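Ubiquitin-conjugating enzyme-like protein (Leishmania mexicana, PDB 6ZM3) is a probable ubiquitin E2 variant of the UBE2V type, which, like its relatives, would partner an active E2 in ubiquitin conjugation rather than carry ubiquitin itself. Local coordinates at residues G47-P52 / L62-Y67; S83-P88 / L132-E137. One frame throughout, in Å; residues are numbered along the deposited sequence.

Overall arrangement
Contact 1 lies in the core and contact 2 at the surface of one ubiquitin-conjugating (UBC) fold. Contact 1 joins neighbouring strands 44-50 and 61-67 of the four-stranded antiparallel sheet. Contact 2 joins two loops, one after strand 78-81 and the other after helix 113-125. Their chemistry follows their places. Contact 1 uses main-chain bonds and an apolar layer against helix 113-125 and strand 78-81. In contact 2 side-chain amides do the bonding, and Leu-132, two prolines and the Lys-84 chain do the packing. The centres are 13 Å apart, yet the contacts meet. Ser-83 OG lies 3.0 Å from Ser-63 N, a probable hydrogen bond, and Leu-62 packs against Val-85.

Contact 1: residues G47-P52 / L62-Y67; sequences GTIVGP and LSLEIY
Gly-47 and Leu-64 bond to each other through both backbone N and O atoms, and Ile-49 and Leu-62 do the same. These two hydrogen-bonded pairs join strands 44-50 and 61-67, a beta hairpin in the antiparallel sheet of the UBC fold. Leu-64 N to Gly-47 O is 2.8 Å, and Leu-62 N to Ile-49 O is also 2.8 Å. Between these two pairs lies the non-hydrogen-bonded pair Thr-48 and Ser-63. There Thr-48 CA-H points at Leu-62 O, with a CA to O distance of 3.3 Å. A water bridges the two hydroxyls of this pair. It donates to Ser-63 OG at 2.7 Å and lies 2.9 Å from Thr-48 OG1. Another protein chain packs on this face.

On the opposite face Ile-49, Leu-62 and Leu-64 are buried. Ile-49 and Leu-62 meet helix 113-125 at Leu-120 and Met-124, and Leu-64 lies on Ile-79 and Phe-81 of strand 78-81. Gly-47 has no side chain, and Ile-66 CD1 comes to 4.4 Å from its CA. Ile-49 CG1 stands anti to its carbonyl carbon (chi1 -69°). Its outer methyl then slants across the branched end of Leu-64, with Ile-49 CD1 3.7 Å from Leu-64 CD1 and 4.1 Å from Leu-64 CD2.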
loop_
_atom_site.group_PDB
_atom_site.type_symbol
_atom_site.label_atom_id
_atom_site.label_comp_id
_atom_site.label_asym_id
_atom_site.label_seq_id
_atom_site.Cartn_x
_atom_site.Cartn_y
_atom_site.Cartn_z
ATOM N N GLY B 47 3.417 0.430 -11.146
ATOM C CA GLY B 47 2.895 1.731 -11.519
ATOM C C GLY B 47 2.036 2.317 -10.405
ATOM O O GLY B 47 1.392 1.608 -9.618
ATOM N N THR B 48 2.090 3.633 -10.311
ATOM C CA THR B 48 1.237 4.390 -9.433
ATOM C C THR B 48 0.519 5.441 -10.262
ATOM O O THR B 48 1.185 6.155 -11.021
ATOM C CB THR B 48 2.062 5.106 -8.348
ATOM O OG1 THR B 48 2.783 4.083 -7.659
ATOM C CG2 THR B 48 1.209 5.902 -7.380
ATOM N N ILE B 49 -0.792 5.603 -9.993
ATOM C CA ILE B 49 -1.560 6.783 -10.375
ATOM C C ILE B 49 -2.210 7.387 -9.135
ATOM O O ILE B 49 -2.861 6.670 -8.378
ATOM C CB ILE B 49 -2.657 6.392 -11.392
ATOM C CG1 ILE B 49 -2.068 5.988 -12.747
ATOM C CG2 ILE B 49 -3.693 7.504 -11.500
ATOM C CD1 ILE B 49 -2.992 5.109 -13.603
ATOM N N VAL B 50 -2.050 8.702 -8.958
ATOM C CA VAL B 50 -2.797 9.478 -7.992
ATOM C C VAL B 50 -4.055 10.016 -8.685
ATOM O O VAL B 50 -3.978 10.783 -9.658
ATOM C CB VAL B 50 -1.897 10.589 -7.408
ATOM C CG1 VAL B 50 -2.590 11.435 -6.348
ATOM C CG2 VAL B 50 -0.597 9.998 -6.862
ATOM N N GLY B 51 -5.225 9.580 -8.199
ATOM C CA GLY B 51 -6.483 9.928 -8.847
ATOM C C GLY B 51 -6.616 11.445 -8.970
ATOM O O GLY B 51 -6.277 12.171 -8.048
ATOM N N PRO B 52 -7.034 11.981 -10.140
ATOM C CA PRO B 52 -7.096 13.435 -10.326
ATOM C C PRO B 52 -8.117 14.169 -9.471
ATOM O O PRO B 52 -9.146 13.598 -9.131
ATOM C CB PRO B 52 -7.481 13.603 -11.800
ATOM C CG PRO B 52 -8.103 12.274 -12.191
ATOM C CD PRO B 52 -7.422 11.219 -11.339
ATOM N N LEU B 62 -3.461 4.746 -6.479
ATOM C CA LEU B 62 -3.841 3.532 -7.179
ATOM C C LEU B 62 -2.589 2.814 -7.688
ATOM O O LEU B 62 -1.767 3.398 -8.392
ATOM C CB LEU B 62 -4.796 3.938 -8.316
ATOM C CG LEU B 62 -6.016 4.771 -7.907
ATOM C CD1 LEU B 62 -6.774 5.205 -9.153
ATOM C CD2 LEU B 62 -6.966 3.995 -6.984
ATOM N N SER B 63 -2.505 1.496 -7.448
ATOM C CA SER B 63 -1.348 0.690 -7.798
ATOM C C SER B 63 -1.674 -0.152 -9.031
ATOM O O SER B 63 -2.789 -0.672 -9.151
ATOM C CB SER B 63 -0.890 -0.224 -6.658
ATOM O OG SER B 63 -0.321 0.538 -5.568
ATOM N N LEU B 64 -0.672 -0.283 -9.902
ATOM C CA LEU B 64 -0.769 -1.073 -11.124
ATOM C C LEU B 64 0.451 -1.970 -11.275
ATOM O O LEU B 64 1.531 -1.680 -10.744
ATOM C CB LEU B 64 -0.851 -0.098 -12.307
ATOM C CG LEU B 64 -2.032 0.866 -12.287
ATOM C CD1 LEU B 64 -1.629 2.233 -11.704
ATOM C CD2 LEU B 64 -2.574 1.025 -13.722
ATOM N N GLU B 65 0.304 -3.046 -12.047
ATOM C CA GLU B 65 1.440 -3.838 -12.451
ATOM C C GLU B 65 1.545 -3.727 -13.968
ATOM O O GLU B 65 0.497 -3.702 -14.641
ATOM C CB GLU B 65 1.193 -5.300 -12.110
ATOM C CG GLU B 65 2.371 -6.194 -12.441
ATOM C CD GLU B 65 2.324 -7.488 -11.644
ATOM O OE1 GLU B 65 2.971 -7.557 -10.546
ATOM O OE2 GLU B 65 1.626 -8.408 -12.107
ATOM N N ILE B 66 2.796 -3.624 -14.450
ATOM C CA ILE B 66 3.106 -3.535 -15.869
ATOM C C ILE B 66 4.028 -4.681 -16.261
ATOM O O ILE B 66 5.083 -4.908 -15.656
ATOM C CB ILE B 66 3.650 -2.149 -16.274
ATOM C CG1 ILE B 66 2.732 -1.059 -15.714
ATOM C CG2 ILE B 66 3.757 -2.083 -17.810
ATOM C CD1 ILE B 66 3.260 0.377 -15.729
ATOM N N TYR B 67 3.617 -5.396 -17.309
ATOM C CA TYR B 67 4.416 -6.451 -17.890
ATOM C C TYR B 67 4.827 -6.036 -19.299
ATOM O O TYR B 67 3.956 -5.777 -20.115
ATOM C CB TYR B 67 3.571 -7.717 -17.989
ATOM C CG TYR B 67 4.248 -8.925 -18.580
ATOM C CD1 TYR B 67 5.555 -9.253 -18.258
ATOM C CD2 TYR B 67 3.563 -9.771 -19.442
ATOM C CE1 TYR B 67 6.177 -10.371 -18.770
ATOM C CE2 TYR B 67 4.175 -10.901 -19.968
ATOM C CZ TYR B 67 5.485 -11.198 -19.638
ATOM O OH TYR B 67 6.112 -12.296 -20.139
HETATM O O HOH W 1 1.977 1.889 -6.008
#

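Contact 2: residues S83-P88 / L132-E137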
loop_
_atom_site.group_PDB
_atom_site.type_symbol
_atom_site.label_atom_id
_atom_site.label_comp_id
_atom_site.label_asym_id
_atom_site.label_seq_id
_atom_site.Cartn_x
_atom_site.Cartn_y
_atom_site.Cartn_z
ATOM N N SER B 83 -5.233 -1.881 -7.503
ATOM C CA SER B 83 -6.314 -1.164 -6.865
ATOM C C SER B 83 -7.557 -1.255 -7.741
ATOM O O SER B 83 -7.477 -0.930 -8.919
ATOM C CB SER B 83 -5.942 0.293 -6.677
ATOM O OG SER B 83 -4.775 0.446 -5.868
ATOM N N LYS B 84 -8.701 -1.594 -7.135
ATOM C CA LYS B 84 -9.988 -1.675 -7.818
ATOM C C LYS B 84 -10.459 -0.298 -8.294
ATOM O O LYS B 84 -10.438 0.679 -7.545
ATOM C CB LYS B 84 -11.049 -2.299 -6.903
ATOM C CG LYS B 84 -12.182 -2.973 -7.667
ATOM C CD LYS B 84 -13.121 -3.764 -6.790
ATOM C CE LYS B 84 -13.921 -4.777 -7.573
ATOM N NZ LYS B 84 -14.725 -5.607 -6.651
ATOM N N VAL B 85 -10.845 -0.248 -9.571
ATOM C CA VAL B 85 -11.374 0.956 -10.198
ATOM C C VAL B 85 -12.634 0.586 -10.970
ATOM O O VAL B 85 -12.788 -0.568 -11.396
ATOM C CB VAL B 85 -10.345 1.622 -11.139
ATOM C CG1 VAL B 85 -9.216 2.280 -10.352
ATOM C CG2 VAL B 85 -9.781 0.643 -12.170
ATOM N N ASN B 86 -13.497 1.599 -11.127
ATOM C CA ASN B 86 -14.593 1.599 -12.093
ATOM C C ASN B 86 -14.257 2.609 -13.192
ATOM O O ASN B 86 -14.412 3.830 -13.025
ATOM C CB ASN B 86 -15.928 1.933 -11.420
ATOM C CG ASN B 86 -17.103 2.002 -12.382
ATOM O OD1 ASN B 86 -17.067 1.402 -13.465
ATOM N ND2 ASN B 86 -18.144 2.734 -11.985
ATOM N N LEU B 87 -13.741 2.061 -14.291
ATOM C CA LEU B 87 -13.289 2.816 -15.448
ATOM C C LEU B 87 -13.563 1.962 -16.679
ATOM O O LEU B 87 -13.308 0.767 -16.691
ATOM C CB LEU B 87 -11.786 3.105 -15.277
ATOM C CG LEU B 87 -11.204 4.186 -16.184
ATOM C CD1 LEU B 87 -11.724 5.564 -15.771
ATOM C CD2 LEU B 87 -9.667 4.145 -16.166
ATOM N N PRO B 88 -14.119 2.541 -17.766
ATOM C CA PRO B 88 -14.550 1.754 -18.927
ATOM C C PRO B 88 -13.476 0.873 -19.545
ATOM O O PRO B 88 -13.742 -0.288 -19.820
ATOM C CB PRO B 88 -15.064 2.803 -19.928
ATOM C CG PRO B 88 -15.431 3.974 -19.065
ATOM C CD PRO B 88 -14.439 3.968 -17.908
ATOM N N LEU B 132 -18.016 8.276 -12.201
ATOM C CA LEU B 132 -18.267 6.858 -12.018
ATOM C C LEU B 132 -18.080 6.524 -10.541
ATOM O O LEU B 132 -17.103 6.942 -9.926
ATOM C CB LEU B 132 -17.329 6.051 -12.927
ATOM C CG LEU B 132 -17.575 6.203 -14.431
ATOM C CD1 LEU B 132 -16.482 5.526 -15.244
ATOM C CD2 LEU B 132 -18.925 5.636 -14.847
ATOM N N VAL B 133 -19.063 5.828 -9.957
ATOM C CA VAL B 133 -19.020 5.476 -8.545
ATOM C C VAL B 133 -17.872 4.484 -8.388
ATOM O O VAL B 133 -17.812 3.523 -9.140
ATOM C CB VAL B 133 -20.345 4.838 -8.089
ATOM C CG1 VAL B 133 -20.204 4.111 -6.747
ATOM C CG2 VAL B 133 -21.471 5.868 -8.058
ATOM N N GLN B 134 -16.988 4.731 -7.416
ATOM C CA GLN B 134 -15.817 3.884 -7.216
ATOM C C GLN B 134 -16.077 2.891 -6.079
ATOM O O GLN B 134 -16.927 3.138 -5.213
ATOM C CB GLN B 134 -14.628 4.760 -6.819
ATOM C CG GLN B 134 -14.033 5.551 -7.980
ATOM C CD GLN B 134 -13.940 4.753 -9.254
ATOM O OE1 GLN B 134 -13.220 3.746 -9.370
ATOM N NE2 GLN B 134 -14.724 5.187 -10.231
ATOM N N PRO B 135 -15.341 1.757 -5.999
ATOM C CA PRO B 135 -15.441 0.885 -4.829
ATOM C C PRO B 135 -14.811 1.632 -3.656
ATOM O O PRO B 135 -14.168 2.684 -3.833
ATOM C CB PRO B 135 -14.687 -0.387 -5.249
ATOM C CG PRO B 135 -13.715 0.094 -6.307
ATOM C CD PRO B 135 -14.416 1.240 -7.018
ATOM N N PRO B 136 -15.018 1.164 -2.402
ATOM C CA PRO B 136 -14.376 1.805 -1.258
ATOM C C PRO B 136 -12.872 1.925 -1.507
ATOM O O PRO B 136 -12.255 1.055 -2.149
ATOM C CB PRO B 136 -14.671 0.832 -0.100
ATOM C CG PRO B 136 -15.977 0.176 -0.515
ATOM C CD PRO B 136 -15.871 0.022 -2.024
ATOM N N GLU B 137 -12.322 3.031 -1.007
ATOM C CA GLU B 137 -10.910 3.335 -1.145
ATOM C C GLU B 137 -10.133 2.239 -0.436
ATOM O O GLU B 137 -10.461 1.932 0.707
ATOM C CB GLU B 137 -10.577 4.654 -0.456
ATOM C CG GLU B 137 -9.150 5.114 -0.759
ATOM C CD GLU B 137 -8.973 6.588 -0.429
ATOM O OE1 GLU B 137 -9.910 7.169 0.075
ATOM O OE2 GLU B 137 -7.925 7.145 -0.703
HETATM O O HOH W 2 -11.131 3.266 -7.428
#
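Asn-86 and Gln-134 hold together two irregular loops of the UBC fold, running in nearly opposite directions after strand 78-81 and after helix 113-125. The Gln-134 amide pairs with the backbone of Asn-86 as a neighbouring strand would. Asn-86 N gives its hydrogen to Gln-134 OE1 at 2.8 Å, nearly straight at 174°. Gln-134 NE2 returns a bond to Asn-86 O at 3.1 Å, meeting a lone pair in the carbonyl plane. A bend in the Gln-134 chain (chi2 -41°) turns NE2 back toward the start of its own loop. NE2 can thus also donate to Leu-132 O, approaching from above that carbonyl plane. Both amide hydrogens are used. OE1 takes a second bond from a water that also donates to Lys-84 O.

Asn-86 reaches the other way. Its CG is anti to the backbone N (chi1 178°), and ND2 donates to Val-133 O at 3.0 Å. That acceptor lies close to the Asn-86 amide plane. Leu-132 O has a further partner in Thr-56 OG1, and Pro-135 O accepts from Arg-60.

Carbon contacts finish both ends. The CB, CG and CD of Lys-84 pass obliquely by the CG corner of Pro-135, with Lys-84 CB 3.6 Å from Pro-135 CG. The amine leads away. At the other end the Leu-132 CD1 methyl lies 3.5 Å from Asn-86 O, the oxygen that Gln-134 NE2 also bonds, and 3.7 Å from Pro-88 CD.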